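Long-range contacts in arabinogalactan endo-1,4-beta-galactosidase (Ignisphaera aggregans, PDB 7OSK), which probably hydrolyses internal beta-1,4-galactosidic linkages of arabinogalactan, as a calcium-binding, thermostable glycoside hydrolase of family 53, whose catalytic domain this is: residues Leu161-Tyr166 with Leu212-Ala216; Leu182-Val186 with Asn224-Val230. All coordinates share one frame; numbering follows the deposited sequence.

Contact 1 (Leu161-Tyr166 with Leu212-Ala216); sequences LVEAVY and LLKAA
Val162 meets the helix of Leu212-Ala216 with both of its methyls because its first torsion, 176°, sets CG1 opposite the backbone N and CG2 opposite the carbonyl carbon. CG1 then rests on Ala215 CB at 3.7 Å, while CG2 reaches Leu212 CD2, also at 3.7 Å. Val165 is turned the other way: at chi1 -70° its CG2 stands between the backbone N and the carbonyl carbon, where it touches Ala215 CB at 3.5 Å and Leu212 CD2 at 4.0 Å. The small methyl of Ala215 thus meets two beta-branched side chains of the other helix, and its size suits a place where the short helix segments approach to 8.3 Å between axes, crossing at -33°.

Leu212 supplies the longer reach. Its two branches divide the work, CD1 meeting Leu161 CD2 at 3.7 Å and CD2 lying among Leu161, Val162 and Val165; the Leu161 and Leu212 side chains cross at about a right angle, which lets two branched groups pack without running alongside each other. Tyr166 closes the other end, where the edge of its ring, at CD1, lies 3.5 Å from Ala215 O and near its plane. Its hydroxyl looks beyond the pair and is hydrogen-bonded to Asp222, farther along the second helix.

No hydrogen bond joins the segments, so apolar packing does most of the joining between helices 158-178 and 206-223, consecutive outer helices of the TIM barrel. Val165 also packs on the loop residues Trp153 and Leu197, and Ala216 turns to Ile188 of strand 185-188.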
loop_
_atom_site.group_PDB
_atom_site.type_symbol
_atom_site.label_atom_id
_atom_site.label_comp_id
_atom_site.label_asym_id
_atom_site.label_seq_id
_atom_site.Cartn_x
_atom_site.Cartn_y
_atom_site.Cartn_z
ATOM N N LEU A 161 -14.086 5.894 -21.698
ATOM C CA LEU A 161 -13.219 5.501 -20.594
ATOM C C LEU A 161 -13.513 6.332 -19.350
ATOM O O LEU A 161 -13.498 5.813 -18.234
ATOM C CB LEU A 161 -11.747 5.645 -20.994
ATOM C CG LEU A 161 -10.701 5.173 -19.981
ATOM C CD1 LEU A 161 -10.877 3.698 -19.645
ATOM C CD2 LEU A 161 -9.299 5.437 -20.514
ATOM N N VAL A 162 -13.778 7.621 -19.545
ATOM C CA VAL A 162 -14.153 8.497 -18.440
ATOM C C VAL A 162 -15.437 7.988 -17.798
ATOM O O VAL A 162 -15.580 7.994 -16.575
ATOM C CB VAL A 162 -14.356 9.959 -18.903
ATOM C CG1 VAL A 162 -14.833 10.831 -17.748
ATOM C CG2 VAL A 162 -13.070 10.521 -19.486
ATOM N N GLU A 163 -16.371 7.551 -18.637
ATOM C CA GLU A 163 -17.630 6.999 -18.160
ATOM C C GLU A 163 -17.391 5.675 -17.436
ATOM O O GLU A 163 -18.177 5.278 -16.576
ATOM C CB GLU A 163 -18.604 6.797 -19.327
ATOM C CG GLU A 163 -20.061 6.665 -18.905
ATOM C CD GLU A 163 -20.654 7.983 -18.434
ATOM O OE1 GLU A 163 -20.884 8.869 -19.285
ATOM O OE2 GLU A 163 -20.890 8.135 -17.215
ATOM N N ALA A 164 -16.299 5.001 -17.787
ATOM C CA ALA A 164 -15.979 3.700 -17.209
ATOM C C ALA A 164 -15.380 3.831 -15.813
ATOM O O ALA A 164 -15.804 3.140 -14.887
ATOM C CB ALA A 164 -15.029 2.936 -18.118
ATOM N N VAL A 165 -14.393 4.711 -15.660
ATOM C CA VAL A 165 -13.749 4.901 -14.364
ATOM C C VAL A 165 -14.744 5.426 -13.335
ATOM O O VAL A 165 -14.684 5.054 -12.162
ATOM C CB VAL A 165 -12.547 5.869 -14.447
ATOM C CG1 VAL A 165 -11.399 5.216 -15.196
ATOM C CG2 VAL A 165 -12.943 7.187 -15.100
ATOM N N TYR A 166 -15.667 6.274 -13.773
ATOM C CA TYR A 166 -16.660 6.830 -12.866
ATOM C C TYR A 166 -17.641 5.758 -12.414
ATOM O O TYR A 166 -17.820 5.536 -11.216
ATOM C CB TYR A 166 -17.424 7.982 -13.520
ATOM C CG TYR A 166 -18.570 8.478 -12.664
ATOM C CD1 TYR A 166 -18.351 9.388 -11.637
ATOM C CD2 TYR A 166 -19.868 8.025 -12.872
ATOM C CE1 TYR A 166 -19.393 9.837 -10.847
ATOM C CE2 TYR A 166 -20.914 8.469 -12.087
ATOM C CZ TYR A 166 -20.671 9.374 -11.076
ATOM O OH TYR A 166 -21.710 9.819 -10.292
ATOM N N LEU A 212 -9.473 11.697 -16.310
ATOM C CA LEU A 212 -9.694 10.376 -15.734
ATOM C C LEU A 212 -9.494 10.401 -14.225
ATOM O O LEU A 212 -10.213 9.732 -13.484
ATOM C CB LEU A 212 -8.754 9.349 -16.371
ATOM C CG LEU A 212 -9.027 9.023 -17.842
ATOM C CD1 LEU A 212 -7.934 8.132 -18.412
ATOM C CD2 LEU A 212 -10.387 8.363 -18.005
ATOM N N LEU A 213 -8.514 11.172 -13.773
ATOM C CA LEU A 213 -8.234 11.282 -12.349
ATOM C C LEU A 213 -9.409 11.953 -11.644
ATOM O O LEU A 213 -9.856 11.498 -10.593
ATOM C CB LEU A 213 -6.941 12.067 -12.115
ATOM C CG LEU A 213 -6.028 11.622 -10.969
ATOM C CD1 LEU A 213 -5.635 10.157 -11.091
ATOM C CD2 LEU A 213 -4.782 12.492 -10.942
ATOM N N LYS A 214 -9.915 13.030 -12.239
ATOM C CA LYS A 214 -11.074 13.735 -11.700
ATOM C C LYS A 214 -12.330 12.866 -11.718
ATOM O O LYS A 214 -13.134 12.908 -10.790
ATOM C CB LYS A 214 -11.331 15.018 -12.491
ATOM C CG LYS A 214 -10.392 16.166 -12.155
ATOM C CD LYS A 214 -10.741 17.409 -12.960
ATOM C CE LYS A 214 -9.890 18.598 -12.549
ATOM N NZ LYS A 214 -10.184 19.801 -13.373
ATOM N N ALA A 215 -12.491 12.088 -12.784
ATOM C CA ALA A 215 -13.666 11.238 -12.959
ATOM C C ALA A 215 -13.806 10.228 -11.826
ATOM O O ALA A 215 -14.903 10.003 -11.311
ATOM C CB ALA A 215 -13.595 10.520 -14.290
ATOM N N ALA A 216 -12.691 9.613 -11.449
ATOM C CA ALA A 216 -12.681 8.674 -10.337
ATOM C C ALA A 216 -13.036 9.385 -9.040
ATOM O O ALA A 216 -13.829 8.884 -8.247
ATOM C CB ALA A 216 -11.328 8.008 -10.219
#

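Contact 2 (Leu182-Val186 with Asn224-Val230); sequences LPDMV and NPNIKIV
Backbone hydrogen bonds pair Met185 and Val186 with Lys228 and Ile229 as parallel strands, the first bond ending on loop residue Asp184. Lys228 N donates to Asp184 O at 3.2 Å, Val186 N to Lys228 O at 2.8 Å, and Val230 N to Val186 O at 2.7 Å. The first two are nearly straight, whereas the third bends to 131° at the hydrogen.

Apolar contacts lie on both faces. Ile227 spans two neighbours: CG2 packs on Val186 CG2 at 3.5 Å, and CD1 on Leu182 CD1 at 3.8 Å, its chi1 of -61° holding CG2 anti to the backbone N. With an alanine here, Val186 and Leu182 would probably each lose the branch they pack on, leaving a gap between loop and strand. On the other face the extended chain of Met185 lies against the aliphatic part of the bent Lys228, CE to CE at 3.8 Å, and Met185 CB faces Val230 CG2.

A polar side chain shapes the turn before the second strand. Asn224 forms an Asx turn, OD1 accepting from Asn226 N at 2.8 Å, within a type I turn ending at Ile227.

Strand 185-188 is bonded on its other edge to strand 130-135, and strand 228-234 to strand 257-261. Helix 206-223, the crossover of this beta-alpha-beta unit, packs its Val220 on Val186, Ile227 and Ile229, while helix 158-178 reaches Leu182, Pro183 and Val186.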
loop_
_atom_site.group_PDB
_atom_site.type_symbol
_atom_site.label_atom_id
_atom_site.label_comp_id
_atom_site.label_asym_id
_atom_site.label_seq_id
_atom_site.Cartn_x
_atom_site.Cartn_y
_atom_site.Cartn_z
ATOM N N LEU A 182 -16.871 0.261 3.665
ATOM C CA LEU A 182 -16.532 1.544 3.069
ATOM C C LEU A 182 -15.171 2.011 3.577
ATOM O O LEU A 182 -14.982 2.152 4.787
ATOM C CB LEU A 182 -17.596 2.590 3.394
ATOM C CG LEU A 182 -17.441 3.918 2.649
ATOM C CD1 LEU A 182 -17.789 3.741 1.178
ATOM C CD2 LEU A 182 -18.297 5.000 3.282
ATOM N N PRO A 183 -14.215 2.246 2.661
ATOM C CA PRO A 183 -12.885 2.674 3.108
ATOM C C PRO A 183 -12.836 4.129 3.559
ATOM O O PRO A 183 -13.443 4.992 2.926
ATOM C CB PRO A 183 -12.019 2.468 1.865
ATOM C CG PRO A 183 -12.955 2.620 0.723
ATOM C CD PRO A 183 -14.270 2.070 1.197
ATOM N N ASP A 184 -12.113 4.389 4.644
ATOM C CA ASP A 184 -11.941 5.747 5.140
ATOM C C ASP A 184 -11.152 6.575 4.135
ATOM O O ASP A 184 -11.372 7.778 4.003
ATOM C CB ASP A 184 -11.226 5.744 6.492
ATOM C CG ASP A 184 -11.878 4.813 7.498
ATOM O OD1 ASP A 184 -12.840 5.237 8.174
ATOM O OD2 ASP A 184 -11.423 3.654 7.612
ATOM N N MET A 185 -10.237 5.913 3.431
ATOM C CA MET A 185 -9.396 6.566 2.433
ATOM C C MET A 185 -9.355 5.775 1.132
ATOM O O MET A 185 -9.318 4.547 1.139
ATOM C CB MET A 185 -7.978 6.748 2.972
ATOM C CG MET A 185 -7.895 7.774 4.076
ATOM S SD MET A 185 -6.223 8.138 4.629
ATOM C CE MET A 185 -6.564 9.511 5.731
ATOM N N VAL A 186 -9.359 6.496 0.017
ATOM C CA VAL A 186 -9.258 5.884 -1.300
ATOM C C VAL A 186 -8.018 6.404 -2.016
ATOM O O VAL A 186 -7.688 7.586 -1.940
ATOM C CB VAL A 186 -10.518 6.157 -2.146
ATOM C CG1 VAL A 186 -10.307 5.734 -3.603
ATOM C CG2 VAL A 186 -11.712 5.429 -1.546
ATOM N N ASN A 224 -19.709 9.116 -1.002
ATOM C CA ASN A 224 -19.527 9.750 0.297
ATOM C C ASN A 224 -18.447 10.832 0.200
ATOM O O ASN A 224 -17.298 10.524 -0.113
ATOM C CB ASN A 224 -19.152 8.704 1.352
ATOM C CG ASN A 224 -19.130 9.269 2.758
ATOM O OD1 ASN A 224 -18.285 10.099 3.092
ATOM N ND2 ASN A 224 -20.050 8.802 3.599
ATOM N N PRO A 225 -18.802 12.103 0.473
ATOM C CA PRO A 225 -17.823 13.170 0.247
ATOM C C PRO A 225 -16.831 13.341 1.400
ATOM O O PRO A 225 -16.026 14.274 1.372
ATOM C CB PRO A 225 -18.699 14.424 0.094
ATOM C CG PRO A 225 -20.126 13.999 0.494
ATOM C CD PRO A 225 -20.019 12.642 1.098
ATOM N N ASN A 226 -16.889 12.452 2.391
ATOM C CA ASN A 226 -15.978 12.500 3.534
ATOM C C ASN A 226 -14.897 11.426 3.401
ATOM O O ASN A 226 -13.977 11.344 4.216
ATOM C CB ASN A 226 -16.755 12.339 4.847
ATOM C CG ASN A 226 -15.874 12.495 6.078
ATOM O OD1 ASN A 226 -15.441 13.599 6.411
ATOM N ND2 ASN A 226 -15.616 11.385 6.767
ATOM N N ILE A 227 -15.014 10.602 2.365
ATOM C CA ILE A 227 -13.927 9.714 1.978
ATOM C C ILE A 227 -12.772 10.579 1.498
ATOM O O ILE A 227 -12.975 11.507 0.712
ATOM C CB ILE A 227 -14.348 8.730 0.867
ATOM C CG1 ILE A 227 -15.490 7.837 1.357
ATOM C CG2 ILE A 227 -13.166 7.874 0.422
ATOM C CD1 ILE A 227 -16.158 7.043 0.259
ATOM N N LYS A 228 -11.566 10.282 1.969
ATOM C CA LYS A 228 -10.406 11.101 1.642
ATOM C C LYS A 228 -9.639 10.529 0.460
ATOM O O LYS A 228 -9.427 9.318 0.360
ATOM C CB LYS A 228 -9.491 11.239 2.859
ATOM C CG LYS A 228 -10.060 12.187 3.914
ATOM C CD LYS A 228 -9.668 11.812 5.338
ATOM C CE LYS A 228 -10.261 10.475 5.779
ATOM N NZ LYS A 228 -11.564 10.615 6.491
ATOM N N ILE A 229 -9.225 11.428 -0.427
ATOM C CA ILE A 229 -8.568 11.058 -1.668
ATOM C C ILE A 229 -7.059 11.028 -1.486
ATOM O O ILE A 229 -6.480 11.940 -0.896
ATOM C CB ILE A 229 -8.931 12.040 -2.792
ATOM C CG1 ILE A 229 -10.452 12.201 -2.887
ATOM C CG2 ILE A 229 -8.341 11.585 -4.118
ATOM C CD1 ILE A 229 -11.214 10.892 -2.994
ATOM N N VAL A 230 -6.433 9.973 -1.997
ATOM C CA VAL A 230 -4.995 9.783 -1.861
ATOM C C VAL A 230 -4.318 9.710 -3.223
ATOM O O VAL A 230 -4.628 8.840 -4.038
ATOM C CB VAL A 230 -4.671 8.501 -1.072
ATOM C CG1 VAL A 230 -3.171 8.361 -0.870
ATOM C CG2 VAL A 230 -5.394 8.501 0.267
#

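In the fold
The two contacts belong to adjoining layers of one TIM barrel: contact 1 joins two outer helices, contact 2 two neighbouring strands of the eight-stranded parallel barrel. Their segments alternate along the chain, in the order helix 158-178, strand 185-188, helix 206-223, strand 228-234, so the polypeptide passes between layers at each step. The centres are about 16 Å apart and the nearest atoms about 6 Å, without direct touch. Strand 185-188 bridges the interval, since its Ile188 meets Ala216 of contact 1 while Val186 takes part in contact 2. Neither contact includes the calcium ligands, among them Asp301 and Glu373; contact 1 is helix packing and contact 2 strand pairing, both away from the calcium site.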